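PDB 3OUQ: cytochrome c family protein, which probably transfers electrons through covalently bound hemes c, this chain being the N-terminal hexaheme part of a longer dodecaheme cytochrome from Geobacter sulfurreducens. Local coordinates for residues Gln131-Lys136 with Thr149-Cys154; Tyr47-Met52 with Phe68-Asp73; Lys66-Ser69 with Ser74-Val77. One frame throughout, in Å; residues are numbered along the deposited sequence.

Contact 2 comes first along the chain, and contact 3 follows on the same loop. The two share F68 and S69, touch the same heme, and have centres about 8 Å apart. Both lie in the first cytochrome c7 range. Contact 1 lies in the second, its centre about 28 Å from that of contact 2 and 33 Å from that of contact 3. It resembles contact 2: a short helix, 129-133 or 49-53, meets a later loop through a valine beside a heme. Each helix begins with the methionine that binds the iron, M49 within contact 2 and M129 just ahead of contact 1. The repeat is consistent with electron transfer along a row of hemes.

Contact 1: Gln131-Lys136 with Thr149-Cys154; sequences QMEKGK and TVAGNC. With HEC (heme c), chain G.
The loop that brings V150 and A151 to M132 and E133 is shaped by a bond from N153 ND2 to T149 O, 2.7 Å long. The donor is tilted 26° from the carbonyl plane. T149 OG1 adds an ST turn by accepting from A151 N at 3.1 Å. A151 is also the centre of an inverse gamma turn.

Across the contact the packing is mainly apolar, with no hydrogen bond between the segments. The two methyls of V150 divide the work. CG1 touches E133 CG at 3.8 Å, and CG2 lies anti to the backbone N and meets the heme at C2C, 3.5 Å away. M132 crosses V150 at about a right angle, with its SD 4.0 Å from V150 CG2. Beyond the sulfur, the M132 chain leads on to the heme, where CE lies 3.5 Å from CBD. E133 extends along the outer side, and its carboxylate lies near the A151 methyl.

C154 closes the loop with a covalent bond from SG to heme CAB, 1.8 Å long. Valine, methionine and cysteine thus all border one heme, whose iron has M129 as an axial ligand. V150 also packs near M129, and the heme accepts bonds from the N atoms of V127 and M129.

The first segment holds the end of helix 129-133 and the turn after it. A Schellman motif stops the helix, with G135 as the C-prime residue at positive phi. The second segment is the loop that runs past this helix end and leads straight into helix 154-157.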
# COMPACT_ATOMS: atom_id res chain seq x y z
N GLN A 131 -10.16 -13.32 13.72
CA GLN A 131 -8.84 -13.35 13.10
C GLN A 131 -7.97 -12.17 13.54
O GLN A 131 -6.74 -12.28 13.60
CB GLN A 131 -9.00 -13.34 11.59
CG GLN A 131 -9.95 -14.42 11.10
CD GLN A 131 -10.30 -14.26 9.65
OE1 GLN A 131 -10.93 -13.28 9.25
NE2 GLN A 131 -9.89 -15.22 8.84
N MET A 132 -8.60 -11.04 13.82
CA MET A 132 -7.84 -9.89 14.27
C MET A 132 -7.23 -10.26 15.62
O MET A 132 -6.12 -9.84 15.96
CB MET A 132 -8.73 -8.65 14.40
CG MET A 132 -9.29 -8.15 13.08
SD MET A 132 -9.54 -6.36 13.06
CE MET A 132 -9.97 -6.12 11.37
N GLU A 133 -7.96 -11.06 16.40
CA GLU A 133 -7.46 -11.47 17.70
C GLU A 133 -6.26 -12.38 17.58
O GLU A 133 -5.41 -12.41 18.46
CB GLU A 133 -8.56 -12.15 18.51
CG GLU A 133 -9.43 -11.17 19.26
CD GLU A 133 -10.43 -11.84 20.16
OE1 GLU A 133 -10.99 -11.15 21.04
OE2 GLU A 133 -10.66 -13.05 20.00
N LYS A 134 -6.19 -13.12 16.48
CA LYS A 134 -5.07 -14.02 16.26
C LYS A 134 -3.90 -13.26 15.61
O LYS A 134 -2.94 -13.87 15.14
CB LYS A 134 -5.50 -15.21 15.39
N GLY A 135 -4.01 -11.94 15.59
CA GLY A 135 -2.95 -11.11 15.04
C GLY A 135 -3.09 -10.58 13.62
O GLY A 135 -2.23 -9.83 13.16
N LYS A 136 -4.16 -10.95 12.92
CA LYS A 136 -4.35 -10.52 11.54
C LYS A 136 -4.84 -9.08 11.46
O LYS A 136 -5.41 -8.55 12.42
CB LYS A 136 -5.37 -11.44 10.85
CG LYS A 136 -5.24 -11.52 9.33
CD LYS A 136 -4.22 -12.58 8.89
CE LYS A 136 -4.15 -12.70 7.35
NZ LYS A 136 -3.03 -13.58 6.87
N THR A 149 -6.55 -3.05 22.59
CA THR A 149 -7.03 -4.32 22.09
C THR A 149 -8.26 -4.22 21.21
O THR A 149 -9.08 -3.31 21.34
CB THR A 149 -7.33 -5.32 23.25
OG1 THR A 149 -7.57 -6.62 22.71
CG2 THR A 149 -8.55 -4.88 24.04
N VAL A 150 -8.38 -5.19 20.31
CA VAL A 150 -9.48 -5.28 19.38
C VAL A 150 -10.60 -6.09 20.05
O VAL A 150 -11.75 -6.10 19.59
CB VAL A 150 -8.99 -5.98 18.09
CG1 VAL A 150 -8.88 -7.48 18.31
CG2 VAL A 150 -9.90 -5.65 16.97
N ALA A 151 -10.25 -6.77 21.15
CA ALA A 151 -11.20 -7.57 21.92
C ALA A 151 -11.88 -6.57 22.86
O ALA A 151 -11.60 -6.52 24.05
CB ALA A 151 -10.47 -8.64 22.72
N GLY A 152 -12.77 -5.77 22.29
CA GLY A 152 -13.45 -4.74 23.05
C GLY A 152 -13.07 -3.44 22.37
O GLY A 152 -12.43 -3.46 21.31
N ASN A 153 -13.44 -2.30 22.95
CA ASN A 153 -13.12 -1.02 22.35
C ASN A 153 -13.84 -0.83 21.01
O ASN A 153 -13.51 0.09 20.25
CB ASN A 153 -11.60 -0.90 22.15
CG ASN A 153 -10.83 -1.02 23.45
OD1 ASN A 153 -10.99 -0.21 24.36
ND2 ASN A 153 -9.99 -2.04 23.54
N CYS A 154 -14.81 -1.69 20.73
CA CYS A 154 -15.59 -1.66 19.49
C CYS A 154 -15.90 -0.26 18.98
O CYS A 154 -15.77 0.03 17.79
CB CYS A 154 -16.93 -2.38 19.68
SG CYS A 154 -16.83 -4.03 20.42
FE HEC G . -14.47 -4.81 14.27
CHA HEC G . -14.76 -6.03 11.14
CHB HEC G . -17.63 -6.02 15.00
CHC HEC G . -13.99 -4.00 17.56
CHD HEC G . -11.94 -2.75 13.28
NA HEC G . -15.86 -5.85 13.30
C1A HEC G . -15.74 -6.40 12.04
C2A HEC G . -16.89 -7.17 11.68
C3A HEC G . -17.78 -7.01 12.67
C4A HEC G . -17.14 -6.21 13.71
CMA HEC G . -19.21 -7.53 12.63
CAA HEC G . -17.04 -8.13 10.53
CBA HEC G . -16.28 -9.43 10.75
CGA HEC G . -16.80 -10.23 11.93
O1A HEC G . -18.02 -10.48 11.97
O2A HEC G . -15.99 -10.60 12.82
NB HEC G . -15.53 -5.05 15.94
C1B HEC G . -16.83 -5.55 16.06
C2B HEC G . -17.19 -5.65 17.46
C3B HEC G . -16.14 -5.22 18.18
C4B HEC G . -15.14 -4.75 17.24
CMB HEC G . -18.50 -6.12 18.06
CAB HEC G . -16.01 -5.44 19.68
CBB HEC G . -14.97 -6.46 20.12
NC HEC G . -13.14 -3.75 15.25
C1C HEC G . -13.04 -3.53 16.62
C2C HEC G . -11.86 -2.74 16.92
C3C HEC G . -11.30 -2.37 15.75
C4C HEC G . -12.10 -2.99 14.69
CMC HEC G . -11.31 -2.38 18.27
CAC HEC G . -10.25 -1.29 15.57
CBC HEC G . -8.85 -1.70 15.97
ND HEC G . -13.59 -4.41 12.57
C1D HEC G . -12.67 -3.41 12.29
C2D HEC G . -12.37 -3.40 10.87
C3D HEC G . -13.05 -4.43 10.32
C4D HEC G . -13.80 -5.05 11.37
CMD HEC G . -11.49 -2.45 10.09
CAD HEC G . -13.10 -4.90 8.88
CBD HEC G . -11.82 -5.58 8.46
CGD HEC G . -12.00 -6.39 7.20
O1D HEC G . -10.99 -6.87 6.66
O2D HEC G . -13.16 -6.55 6.76

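Contact 2: Tyr47-Met52 with Phe68-Asp73; sequences YTMLDM and FSVADD. With HEC (heme c), chain D.
M49 and V70 meet beside the heme iron, which M49 binds. The M49 side chain is folded back at both chi2 (-53°) and chi3 (-44°). This curl puts SD 2.3 Å from the iron and turns CE across to V70 CB, 3.4 Å away. H80 binds the same iron, so the heme is methionine-histidine ligated. M49 N also donates to heme propionate O2A at 2.6 Å, nearly straight.

These bonds come from the first turn of helix 49-53, which opens with a capping box. T48 is the N-cap: its OG1 accepts from D51 N at 3.2 Å. In return T48 N donates to D51 OD2 at 2.8 Å, on the anti side and tilted out of the carboxylate plane.

One turn on, M52 runs extended through chi2 and bends at chi3, and its CE touches heme CBD. Its CB lies 4.0 Å from V70 CG2. V70 therefore packs against both methionines, and its CG1 reaches heme CMC at 3.7 Å. V70 also touches H62, an axial ligand of a different heme. S69 OG accepts from A71 N, an ST turn around V70.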
# COMPACT_ATOMS: atom_id res chain seq x y z
N TYR A 47 -0.13 -5.46 -9.66
CA TYR A 47 0.95 -5.86 -8.76
C TYR A 47 0.96 -5.06 -7.48
O TYR A 47 0.71 -3.85 -7.49
CB TYR A 47 2.31 -5.72 -9.45
CG TYR A 47 2.47 -6.65 -10.61
CD1 TYR A 47 2.28 -6.20 -11.92
CD2 TYR A 47 2.76 -7.99 -10.41
CE1 TYR A 47 2.38 -7.06 -13.00
CE2 TYR A 47 2.86 -8.87 -11.48
CZ TYR A 47 2.67 -8.40 -12.78
OH TYR A 47 2.77 -9.27 -13.84
N THR A 48 1.24 -5.74 -6.38
CA THR A 48 1.30 -5.11 -5.06
C THR A 48 2.73 -4.66 -4.82
O THR A 48 3.64 -5.05 -5.55
CB THR A 48 0.94 -6.11 -3.96
OG1 THR A 48 1.93 -7.15 -3.93
CG2 THR A 48 -0.42 -6.72 -4.21
N MET A 49 2.94 -3.85 -3.79
CA MET A 49 4.28 -3.38 -3.48
C MET A 49 5.18 -4.55 -3.10
O MET A 49 6.37 -4.53 -3.40
CB MET A 49 4.24 -2.37 -2.36
CG MET A 49 3.61 -1.05 -2.76
SD MET A 49 4.30 -0.27 -4.26
CE MET A 49 6.06 -0.49 -3.97
N LEU A 50 4.63 -5.57 -2.46
CA LEU A 50 5.44 -6.74 -2.12
C LEU A 50 5.90 -7.41 -3.41
O LEU A 50 7.02 -7.91 -3.50
CB LEU A 50 4.65 -7.75 -1.27
CG LEU A 50 4.66 -7.54 0.24
CD1 LEU A 50 4.09 -8.77 0.92
CD2 LEU A 50 6.09 -7.30 0.72
N ASP A 51 5.03 -7.43 -4.42
CA ASP A 51 5.40 -8.04 -5.69
C ASP A 51 6.58 -7.27 -6.25
O ASP A 51 7.51 -7.87 -6.79
CB ASP A 51 4.25 -7.98 -6.70
CG ASP A 51 3.12 -8.92 -6.35
OD1 ASP A 51 3.40 -10.08 -5.99
OD2 ASP A 51 1.94 -8.50 -6.43
N MET A 52 6.54 -5.95 -6.13
CA MET A 52 7.62 -5.11 -6.63
C MET A 52 8.89 -5.37 -5.84
O MET A 52 9.99 -5.34 -6.40
CB MET A 52 7.23 -3.63 -6.55
CG MET A 52 6.02 -3.30 -7.41
SD MET A 52 5.81 -1.56 -7.76
CE MET A 52 4.05 -1.45 -7.74
N PHE A 68 15.84 4.81 -6.90
CA PHE A 68 15.36 4.63 -5.54
C PHE A 68 14.52 3.36 -5.42
O PHE A 68 13.82 2.98 -6.35
CB PHE A 68 14.56 5.86 -5.10
CG PHE A 68 13.47 6.24 -6.04
CD1 PHE A 68 12.23 5.62 -5.99
CD2 PHE A 68 13.67 7.25 -6.99
CE1 PHE A 68 11.21 5.98 -6.85
CE2 PHE A 68 12.66 7.62 -7.85
CZ PHE A 68 11.42 6.98 -7.79
N SER A 69 14.63 2.70 -4.28
CA SER A 69 13.92 1.45 -4.02
C SER A 69 12.45 1.64 -3.62
O SER A 69 12.08 2.66 -3.04
CB SER A 69 14.65 0.67 -2.92
OG SER A 69 13.95 -0.50 -2.55
N VAL A 70 11.64 0.63 -3.93
CA VAL A 70 10.23 0.64 -3.60
C VAL A 70 10.08 0.17 -2.15
O VAL A 70 8.98 0.17 -1.60
CB VAL A 70 9.42 -0.30 -4.51
CG1 VAL A 70 9.38 0.25 -5.92
CG2 VAL A 70 10.04 -1.68 -4.52
N ALA A 71 11.20 -0.21 -1.55
CA ALA A 71 11.20 -0.69 -0.18
C ALA A 71 11.83 0.30 0.80
O ALA A 71 12.58 -0.08 1.70
CB ALA A 71 11.94 -2.01 -0.11
N ASP A 72 11.52 1.58 0.62
CA ASP A 72 12.05 2.63 1.48
C ASP A 72 10.93 3.55 1.94
O ASP A 72 10.37 4.30 1.15
CB ASP A 72 13.12 3.45 0.76
CG ASP A 72 14.52 2.86 0.90
OD1 ASP A 72 14.63 1.61 1.02
OD2 ASP A 72 15.50 3.63 0.89
N ASP A 73 10.61 3.49 3.23
CA ASP A 73 9.57 4.33 3.77
C ASP A 73 9.78 5.79 3.39
O ASP A 73 8.82 6.56 3.28
CB ASP A 73 9.52 4.20 5.30
CG ASP A 73 9.05 2.83 5.75
OD1 ASP A 73 8.19 2.24 5.06
OD2 ASP A 73 9.53 2.35 6.80
FE HEC D . 3.49 1.91 -4.23
CHA HEC D . 0.68 0.45 -5.56
CHB HEC D . 2.14 1.69 -1.14
CHC HEC D . 6.43 2.94 -2.91
CHD HEC D . 4.64 2.56 -7.37
NA HEC D . 1.77 1.26 -3.51
C1A HEC D . 0.78 0.54 -4.18
C2A HEC D . -0.24 0.08 -3.27
C3A HEC D . 0.09 0.58 -2.05
C4A HEC D . 1.32 1.32 -2.21
CMA HEC D . -0.64 0.32 -0.74
CAA HEC D . -1.41 -0.85 -3.57
CBA HEC D . -1.03 -2.33 -3.63
CGA HEC D . -0.37 -2.82 -2.36
O1A HEC D . -1.02 -2.78 -1.30
O2A HEC D . 0.80 -3.25 -2.41
NB HEC D . 4.19 2.12 -2.40
C1B HEC D . 3.49 2.01 -1.22
C2B HEC D . 4.35 2.24 -0.09
C3B HEC D . 5.55 2.50 -0.59
C4B HEC D . 5.44 2.47 -2.02
CMB HEC D . 3.93 2.25 1.39
CAB HEC D . 6.82 2.77 0.17
CBB HEC D . 7.49 1.60 0.83
NC HEC D . 5.20 2.60 -4.98
C1C HEC D . 6.32 3.01 -4.30
C2C HEC D . 7.37 3.45 -5.20
C3C HEC D . 6.84 3.40 -6.45
C4C HEC D . 5.52 2.81 -6.32
CMC HEC D . 8.83 3.77 -4.88
CAC HEC D . 7.49 3.99 -7.71
CBC HEC D . 8.77 3.29 -8.15
ND HEC D . 2.74 1.68 -6.05
C1D HEC D . 3.34 2.07 -7.24
C2D HEC D . 2.52 1.67 -8.37
C3D HEC D . 1.43 0.99 -7.86
C4D HEC D . 1.58 1.04 -6.43
CMD HEC D . 2.82 1.94 -9.85
CAD HEC D . 0.38 0.19 -8.64
CBD HEC D . 1.01 -1.00 -9.34
CGD HEC D . 0.01 -1.82 -10.13
O1D HEC D . 0.43 -2.72 -10.88
O2D HEC D . -1.21 -1.57 -10.00

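Contact 3: Lys66-Ser69 with Ser74-Val77; sequences KAFS and SQCV. With HEC (heme c), chain D.
The Q75 amide meets F68 at its CB, in van der Waals contact. Q75 OE1 comes up to F68 CB at 3.1 Å, and the amide carbon CD follows at 3.6 Å. Amide and ring planes are 53° apart, and OE1 stands oblique to the ring. Lower on the side chain, Q75 CB rests against S69 O at 3.5 Å. The Q75 chain bends at chi2 (-63°), which folds the amide back over its own backbone. With the amide removed, as in an alanine here, the F68 CB side would probably be left without its packing partner.

No hydrogen bond joins the segments; Q75 NE2 makes a weak hydrogen bond to S74 O at 3.1 Å. Outside the contact, F68 O accepts from H62 ND1, and the F68 ring meets the H62 ring at about 45°.

Contacts with the heme join both sides. The F68 ring turns its edge to heme CMC, which lies in the ring plane and 3.8 Å from CE1. Q75 O approaches the same methyl at 3.6 Å. F68 also touches a second heme.

The covalent link is C76 SG to heme CAB, 1.8 Å long. C76 opens the sequence C76-V77-R78-C79-H80. C79 is also bonded to this heme, and H80 is an axial ligand of its iron. This is the CXXCH heme-attachment motif of c-type cytochromes, with Q75 immediately before it.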
# COMPACT_ATOMS: atom_id res chain seq x y z
N LYS A 66 19.73 0.93 -9.35
CA LYS A 66 19.49 1.80 -10.50
C LYS A 66 18.75 3.08 -10.14
O LYS A 66 19.14 4.17 -10.55
CB LYS A 66 18.69 1.04 -11.57
N ALA A 67 17.67 2.93 -9.39
CA ALA A 67 16.85 4.05 -8.97
C ALA A 67 16.36 3.78 -7.57
O ALA A 67 16.44 2.64 -7.09
CB ALA A 67 15.68 4.21 -9.91
N PHE A 68 15.84 4.81 -6.90
CA PHE A 68 15.36 4.63 -5.54
C PHE A 68 14.52 3.36 -5.42
O PHE A 68 13.82 2.98 -6.35
CB PHE A 68 14.56 5.86 -5.10
CG PHE A 68 13.47 6.24 -6.04
CD1 PHE A 68 12.23 5.62 -5.99
CD2 PHE A 68 13.67 7.25 -6.99
CE1 PHE A 68 11.21 5.98 -6.85
CE2 PHE A 68 12.66 7.62 -7.85
CZ PHE A 68 11.42 6.98 -7.79
N SER A 69 14.63 2.70 -4.28
CA SER A 69 13.92 1.45 -4.02
C SER A 69 12.45 1.64 -3.62
O SER A 69 12.08 2.66 -3.04
CB SER A 69 14.65 0.67 -2.92
OG SER A 69 13.95 -0.50 -2.55
N SER A 74 11.03 6.18 3.17
CA SER A 74 11.35 7.56 2.80
C SER A 74 11.28 7.79 1.29
O SER A 74 11.41 8.92 0.83
CB SER A 74 12.74 7.96 3.30
OG SER A 74 13.74 7.06 2.84
N GLN A 75 11.07 6.72 0.54
CA GLN A 75 11.00 6.83 -0.90
C GLN A 75 9.60 6.63 -1.48
O GLN A 75 9.43 6.63 -2.70
CB GLN A 75 11.97 5.85 -1.55
CG GLN A 75 13.43 6.18 -1.31
CD GLN A 75 13.83 7.50 -1.93
OE1 GLN A 75 14.89 7.62 -2.52
NE2 GLN A 75 12.97 8.51 -1.78
N CYS A 76 8.60 6.46 -0.62
CA CYS A 76 7.25 6.26 -1.12
C CYS A 76 6.80 7.56 -1.75
O CYS A 76 6.16 7.56 -2.81
CB CYS A 76 6.30 5.89 0.01
SG CYS A 76 6.78 4.38 0.90
N VAL A 77 7.12 8.67 -1.11
CA VAL A 77 6.74 9.97 -1.63
C VAL A 77 7.24 10.21 -3.06
O VAL A 77 6.69 11.05 -3.76
CB VAL A 77 7.26 11.11 -0.76
CG1 VAL A 77 8.78 11.13 -0.79
CG2 VAL A 77 6.71 12.43 -1.26
FE HEC D . 3.49 1.91 -4.23
CHA HEC D . 0.68 0.45 -5.56
CHB HEC D . 2.14 1.69 -1.14
CHC HEC D . 6.43 2.94 -2.91
CHD HEC D . 4.64 2.56 -7.37
NA HEC D . 1.77 1.26 -3.51
C1A HEC D . 0.78 0.54 -4.18
C2A HEC D . -0.24 0.08 -3.27
C3A HEC D . 0.09 0.58 -2.05
C4A HEC D . 1.32 1.32 -2.21
CMA HEC D . -0.64 0.32 -0.74
CAA HEC D . -1.41 -0.85 -3.57
CBA HEC D . -1.03 -2.33 -3.63
CGA HEC D . -0.37 -2.82 -2.36
O1A HEC D . -1.02 -2.78 -1.30
O2A HEC D . 0.80 -3.25 -2.41
NB HEC D . 4.19 2.12 -2.40
C1B HEC D . 3.49 2.01 -1.22
C2B HEC D . 4.35 2.24 -0.09
C3B HEC D . 5.55 2.50 -0.59
C4B HEC D . 5.44 2.47 -2.02
CMB HEC D . 3.93 2.25 1.39
CAB HEC D . 6.82 2.77 0.17
CBB HEC D . 7.49 1.60 0.83
NC HEC D . 5.20 2.60 -4.98
C1C HEC D . 6.32 3.01 -4.30
C2C HEC D . 7.37 3.45 -5.20
C3C HEC D . 6.84 3.40 -6.45
C4C HEC D . 5.52 2.81 -6.32
CMC HEC D . 8.83 3.77 -4.88
CAC HEC D . 7.49 3.99 -7.71
CBC HEC D . 8.77 3.29 -8.15
ND HEC D . 2.74 1.68 -6.05
C1D HEC D . 3.34 2.07 -7.24
C2D HEC D . 2.52 1.67 -8.37
C3D HEC D . 1.43 0.99 -7.86
C4D HEC D . 1.58 1.04 -6.43
CMD HEC D . 2.82 1.94 -9.85
CAD HEC D . 0.38 0.19 -8.64
CBD HEC D . 1.01 -1.00 -9.34
CGD HEC D . 0.01 -1.82 -10.13
O1D HEC D . 0.43 -2.72 -10.88
O2D HEC D . -1.21 -1.57 -10.00